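PDB 3FDH: SusD homolog, which probably binds glycans at the outer surface of the bacterium for import through a partner outer-membrane transporter. Local coordinates for residues 43-48 and 59-65; 220-224 and 345-351. All coordinates share one frame; numbering follows the deposited sequence. Where two conformers were deposited one is given.

Interaction 1: residues 43-48 and 59-65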
# COMPACT_ATOMS: atom_id res chain seq x y z
N THR A 43 -4.81 6.60 2.57
CA THR A 43 -4.81 7.91 3.20
C THR A 43 -4.71 7.80 4.73
O THR A 43 -3.86 8.45 5.38
CB THR A 43 -6.02 8.74 2.71
OG1 THR A 43 -5.82 8.95 1.27
CG2 THR A 43 -6.10 10.09 3.48
N TYR A 44 -5.56 6.96 5.28
CA TYR A 44 -5.61 6.75 6.73
C TYR A 44 -4.40 5.97 7.21
O TYR A 44 -3.80 6.28 8.24
CB TYR A 44 -6.93 6.13 7.16
CG TYR A 44 -8.08 7.10 7.14
CD1 TYR A 44 -8.63 7.57 5.93
CD2 TYR A 44 -8.67 7.53 8.32
CE1 TYR A 44 -9.72 8.46 5.92
CE2 TYR A 44 -9.76 8.43 8.33
CZ TYR A 44 -10.29 8.88 7.13
OH TYR A 44 -11.36 9.75 7.18
N ALA A 45 -4.01 4.95 6.46
CA ALA A 45 -2.79 4.21 6.79
C ALA A 45 -1.60 5.14 6.96
O ALA A 45 -0.75 4.98 7.85
CB ALA A 45 -2.50 3.14 5.71
N SER A 46 -1.53 6.13 6.09
CA SER A 46 -0.44 7.10 6.12
C SER A 46 -0.30 7.75 7.48
O SER A 46 0.79 7.94 8.01
CB SER A 46 -0.63 8.20 5.07
OG SER A 46 -0.63 7.71 3.76
N SER A 47 -1.46 8.03 8.07
CA SER A 47 -1.51 8.61 9.40
C SER A 47 -1.19 7.54 10.45
O SER A 47 -0.38 7.71 11.33
CB SER A 47 -2.91 9.17 9.71
OG SER A 47 -3.04 9.46 11.08
N TYR A 48 -1.82 6.38 10.34
CA TYR A 48 -1.65 5.38 11.39
C TYR A 48 -0.19 4.96 11.60
O TYR A 48 0.23 4.79 12.76
CB TYR A 48 -2.56 4.18 11.18
CG TYR A 48 -4.03 4.46 11.11
CD1 TYR A 48 -4.58 5.55 11.75
CD2 TYR A 48 -4.89 3.55 10.51
CE1 TYR A 48 -5.94 5.75 11.74
CE2 TYR A 48 -6.24 3.75 10.49
CZ TYR A 48 -6.77 4.85 11.14
OH TYR A 48 -8.15 5.06 11.17
N LEU A 59 -9.28 13.47 8.78
CA LEU A 59 -7.94 12.90 9.00
C LEU A 59 -7.33 13.45 10.30
O LEU A 59 -6.48 12.80 10.93
CB LEU A 59 -7.03 13.11 7.79
CG LEU A 59 -5.85 12.15 7.66
CD1 LEU A 59 -6.34 10.69 7.56
CD2 LEU A 59 -5.01 12.53 6.45
N TYR A 60 -7.78 14.63 10.71
CA TYR A 60 -7.30 15.23 11.98
C TYR A 60 -7.81 14.37 13.12
O TYR A 60 -7.05 14.00 14.03
CB TYR A 60 -7.76 16.68 12.16
CG TYR A 60 -7.58 17.14 13.60
CD1 TYR A 60 -6.35 17.55 14.07
CD2 TYR A 60 -8.64 17.09 14.48
CE1 TYR A 60 -6.17 17.94 15.40
CE2 TYR A 60 -8.48 17.48 15.81
CZ TYR A 60 -7.23 17.87 16.26
OH TYR A 60 -7.06 18.23 17.56
N TYR A 61 -9.08 14.00 13.01
CA TYR A 61 -9.77 13.18 14.05
C TYR A 61 -9.24 11.75 14.10
O TYR A 61 -9.22 11.07 15.14
CB TYR A 61 -11.31 13.28 13.96
CG TYR A 61 -11.72 14.71 14.33
CD1 TYR A 61 -11.57 15.17 15.64
CD2 TYR A 61 -12.15 15.60 13.38
CE1 TYR A 61 -11.87 16.49 15.99
CE2 TYR A 61 -12.46 16.92 13.71
CZ TYR A 61 -12.30 17.37 15.01
OH TYR A 61 -12.62 18.68 15.32
N ALA A 62 -8.75 11.31 12.96
CA ALA A 62 -8.08 10.00 12.86
C ALA A 62 -6.73 10.11 13.57
O ALA A 62 -6.32 9.26 14.35
CB ALA A 62 -7.90 9.55 11.39
N GLU A 63 -6.03 11.21 13.30
CA GLU A 63 -4.73 11.43 13.88
C GLU A 63 -4.73 11.45 15.42
O GLU A 63 -3.84 10.91 16.07
CB GLU A 63 -4.16 12.76 13.34
CG GLU A 63 -2.68 13.04 13.74
CD GLU A 63 -1.68 12.05 13.14
OE1 GLU A 63 -1.82 11.69 11.94
OE2 GLU A 63 -0.71 11.70 13.86
N VAL A 64 -5.74 12.09 15.99
CA VAL A 64 -5.83 12.27 17.44
C VAL A 64 -6.64 11.16 18.04
O VAL A 64 -6.91 11.11 19.21
CB VAL A 64 -6.33 13.66 17.85
CG1 VAL A 64 -5.32 14.73 17.39
CG2 VAL A 64 -7.82 13.93 17.37
N ARG A 65 -7.06 10.28 17.17
CA ARG A 65 -7.85 9.09 17.53
C ARG A 65 -9.12 9.41 18.25
O ARG A 65 -9.44 8.78 19.26
CB ARG A 65 -7.04 8.15 18.41
CG ARG A 65 -5.73 7.72 17.83
CD ARG A 65 -5.83 6.93 16.55
NE ARG A 65 -4.51 6.38 16.34
CZ ARG A 65 -3.60 6.84 15.49
NH1 ARG A 65 -3.89 7.79 14.60
NH2 ARG A 65 -2.42 6.27 15.47
O HOH W 1 -1.14 8.90 13.82
O HOH W 2 0.64 6.14 15.00
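The Tyr44 ring takes Leu59 on one face: in one of that leucine's two conformers, CD1 sits 4.0 Å from the ring centroid and 9° off its normal, a CH-pi contact. Ala62 CB comes obliquely to this ring, where helix 40-48 packs on helix 57-63. The Tyr48 ring meets the guanidinium of Arg65 almost at a right angle (79°): Tyr48 CD1 lies over one guanidinium face, and Arg65 NH1 comes to the ring edge 3.7 Å from that carbon. Arg65 NH1 also donates to Ala62 O (2.9 Å), within the guanidinium plane. Arg65 N reaches this oxygen from its opposite face, in the Schellman motif that closes helix 57-63. With chi1 at 167°, opposite the backbone N, Ser47 OG reaches across and donates to Glu63 OE1 at 2.7 Å, from above the carboxylate plane. A water whose O lies 2.8 Å from Glu63 OE2 also accepts from Arg65 NH1 and lies near Ser47 O. Gly54 N binds Glu63 OE1 and Gly308 N binds OE2, while Glu68 holds the Tyr44 hydroxyl. With these donors around it and an arginine one water away, the buried Glu63 carboxylate is probably stabilised as the anion.

Interaction 2: residues 220-224 and 345-351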
# COMPACT_ATOMS: atom_id res chain seq x y z
N TYR A 220 9.44 -19.31 3.86
CA TYR A 220 10.46 -18.33 3.42
C TYR A 220 11.03 -18.75 2.06
O TYR A 220 11.33 -17.91 1.18
CB TYR A 220 11.62 -18.13 4.41
CG TYR A 220 11.18 -17.71 5.79
CD1 TYR A 220 10.24 -16.70 5.96
CD2 TYR A 220 11.72 -18.29 6.93
CE1 TYR A 220 9.82 -16.32 7.24
CE2 TYR A 220 11.32 -17.90 8.20
CZ TYR A 220 10.37 -16.91 8.36
OH TYR A 220 9.97 -16.52 9.63
N GLU A 221 11.18 -20.07 1.89
CA GLU A 221 11.75 -20.58 0.63
C GLU A 221 10.75 -20.39 -0.50
O GLU A 221 11.12 -20.13 -1.65
CB GLU A 221 12.28 -22.01 0.83
CG GLU A 221 13.52 -21.97 1.77
CD GLU A 221 13.98 -23.32 2.30
OE1 GLU A 221 13.33 -24.34 2.03
OE2 GLU A 221 15.00 -23.35 3.03
N LYS A 222 9.48 -20.47 -0.17
CA LYS A 222 8.44 -20.22 -1.17
C LYS A 222 8.51 -18.77 -1.62
O LYS A 222 8.42 -18.46 -2.80
CB LYS A 222 7.06 -20.55 -0.62
CG LYS A 222 6.78 -22.04 -0.64
CD LYS A 222 5.62 -22.44 0.20
CE LYS A 222 4.36 -21.72 -0.17
NZ LYS A 222 3.37 -21.80 0.95
N VAL A 223 8.68 -17.88 -0.66
CA VAL A 223 8.72 -16.45 -0.96
C VAL A 223 9.87 -16.24 -1.94
O VAL A 223 9.70 -15.64 -2.98
CB VAL A 223 8.91 -15.56 0.31
CG1 VAL A 223 9.29 -14.12 -0.09
CG2 VAL A 223 7.65 -15.59 1.21
N LEU A 224 11.02 -16.83 -1.64
CA LEU A 224 12.19 -16.67 -2.54
C LEU A 224 11.95 -17.21 -3.95
O LEU A 224 12.42 -16.65 -4.97
CB LEU A 224 13.44 -17.35 -1.97
CG LEU A 224 13.99 -16.72 -0.71
CD1 LEU A 224 15.22 -17.53 -0.27
CD2 LEU A 224 14.31 -15.24 -0.98
N ALA A 345 12.89 -12.50 3.72
CA ALA A 345 12.92 -13.97 3.69
C ALA A 345 14.31 -14.49 4.01
O ALA A 345 14.48 -15.41 4.81
CB ALA A 345 12.41 -14.51 2.32
N LEU A 346 15.32 -13.89 3.41
CA LEU A 346 16.71 -14.32 3.67
C LEU A 346 17.10 -14.08 5.12
O LEU A 346 17.65 -14.95 5.79
CB LEU A 346 17.70 -13.64 2.71
CG LEU A 346 17.61 -14.12 1.24
CD1 LEU A 346 18.10 -13.06 0.31
CD2 LEU A 346 18.31 -15.45 1.00
N CYS A 347 16.76 -12.91 5.63
CA CYS A 347 17.05 -12.61 7.03
C CYS A 347 16.45 -13.67 7.92
O CYS A 347 17.10 -14.26 8.76
CB CYS A 347 16.45 -11.26 7.43
SG CYS A 347 17.37 -9.82 6.80
N ARG A 348 15.17 -13.89 7.76
CA ARG A 348 14.50 -14.86 8.62
C ARG A 348 15.03 -16.29 8.43
O ARG A 348 14.86 -17.14 9.32
CB ARG A 348 13.00 -14.80 8.44
CG ARG A 348 12.42 -13.49 8.92
CD ARG A 348 10.95 -13.49 8.85
NE ARG A 348 10.38 -12.17 9.13
CZ ARG A 348 10.13 -11.66 10.33
NH1 ARG A 348 10.37 -12.31 11.45
NH2 ARG A 348 9.64 -10.45 10.41
N LEU A 349 15.69 -16.54 7.30
CA LEU A 349 16.31 -17.85 7.01
C LEU A 349 17.73 -17.86 7.53
O LEU A 349 18.48 -18.82 7.36
CB LEU A 349 16.30 -18.20 5.50
CG LEU A 349 14.97 -18.75 4.98
CD1 LEU A 349 14.87 -18.62 3.47
CD2 LEU A 349 14.76 -20.17 5.49
N ASN A 350 18.11 -16.79 8.21
CA ASN A 350 19.48 -16.70 8.65
C ASN A 350 20.51 -16.73 7.52
O ASN A 350 21.62 -17.30 7.66
CB ASN A 350 19.82 -17.79 9.66
CG ASN A 350 20.06 -17.23 11.02
OD1 ASN A 350 19.66 -16.09 11.30
ND2 ASN A 350 20.73 -17.99 11.89
N ARG A 351 20.11 -16.19 6.37
CA ARG A 351 21.02 -16.09 5.22
C ARG A 351 21.32 -14.64 4.87
O ARG A 351 20.62 -13.74 5.27
CB ARG A 351 20.47 -16.78 3.98
CG ARG A 351 20.15 -18.24 4.17
CD ARG A 351 19.59 -18.84 2.88
NE ARG A 351 18.80 -20.04 3.17
CZ ARG A 351 18.01 -20.62 2.28
NH1 ARG A 351 17.90 -20.10 1.07
NH2 ARG A 351 17.31 -21.70 2.60
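Glu221 OE2 and Arg351 NH2 form a salt bridge of 2.9 Å at the exposed side of the contact; both residues have two conformers, so the link is probably not permanent. It lies beside the Schellman motif at the C-terminal end of helix 335-348, where Asn350 has positive phi and Arg351 N returns to Leu346 O. The motif faces helix 216-228, both probably part of the TPR-like helical framework of the SusD family. Tyr220 is central. Its CG stands anti to its carbonyl carbon (chi1 -57°), which lays the ring across Arg348, whose CB is 3.6 Å from the Tyr220 ring centroid and over one face as a CH-pi contact. Arg348 CD runs on past the phenol, 3.3 Å from Tyr220 OH, and the guanidinium beyond makes salt bridges with Glu344 and Glu446. At the root of the tyrosine, Tyr220 CB is pressed tightly against Leu349 CD1 (3.4 Å). Were Tyr220 an alanine, the CB and CD of Arg348 would probably lose the ring they lie on, and a gap would open between the two helices. The same Leu349 methyl, CD1, meets Leu224 CD1 tip to tip at 3.9 Å, and this Leu224 methyl also touches Leu346 CD2. Met207 and Ala203, on helix 191-208, pack on Tyr220 and Val223. The backbones come close at Ala345, its CB 3.9 Å from Leu224 CD2 and only 3.7 Å from Tyr220 O.

Overall arrangement
Interactions 1 and 2 lie in different regions of the same chain, with about 33 Å between centres and about 18 Å between nearest atoms, so neither touches the other. They follow in series along the sequence. Interaction 1 joins helices 40-48 and 57-63, separated by a short connection, and lies about 15 Å from the centre of the chain; interaction 2 brings together helices 216-228 and 335-348 from distant parts of the sequence, about 22 Å from that centre. In each, an arginine of the Schellman motif that ends one helix (Arg65, Arg351) reaches its side chain across to the other helix. The first is buried and contains a buried carboxylate, the second partly exposed and largely apolar.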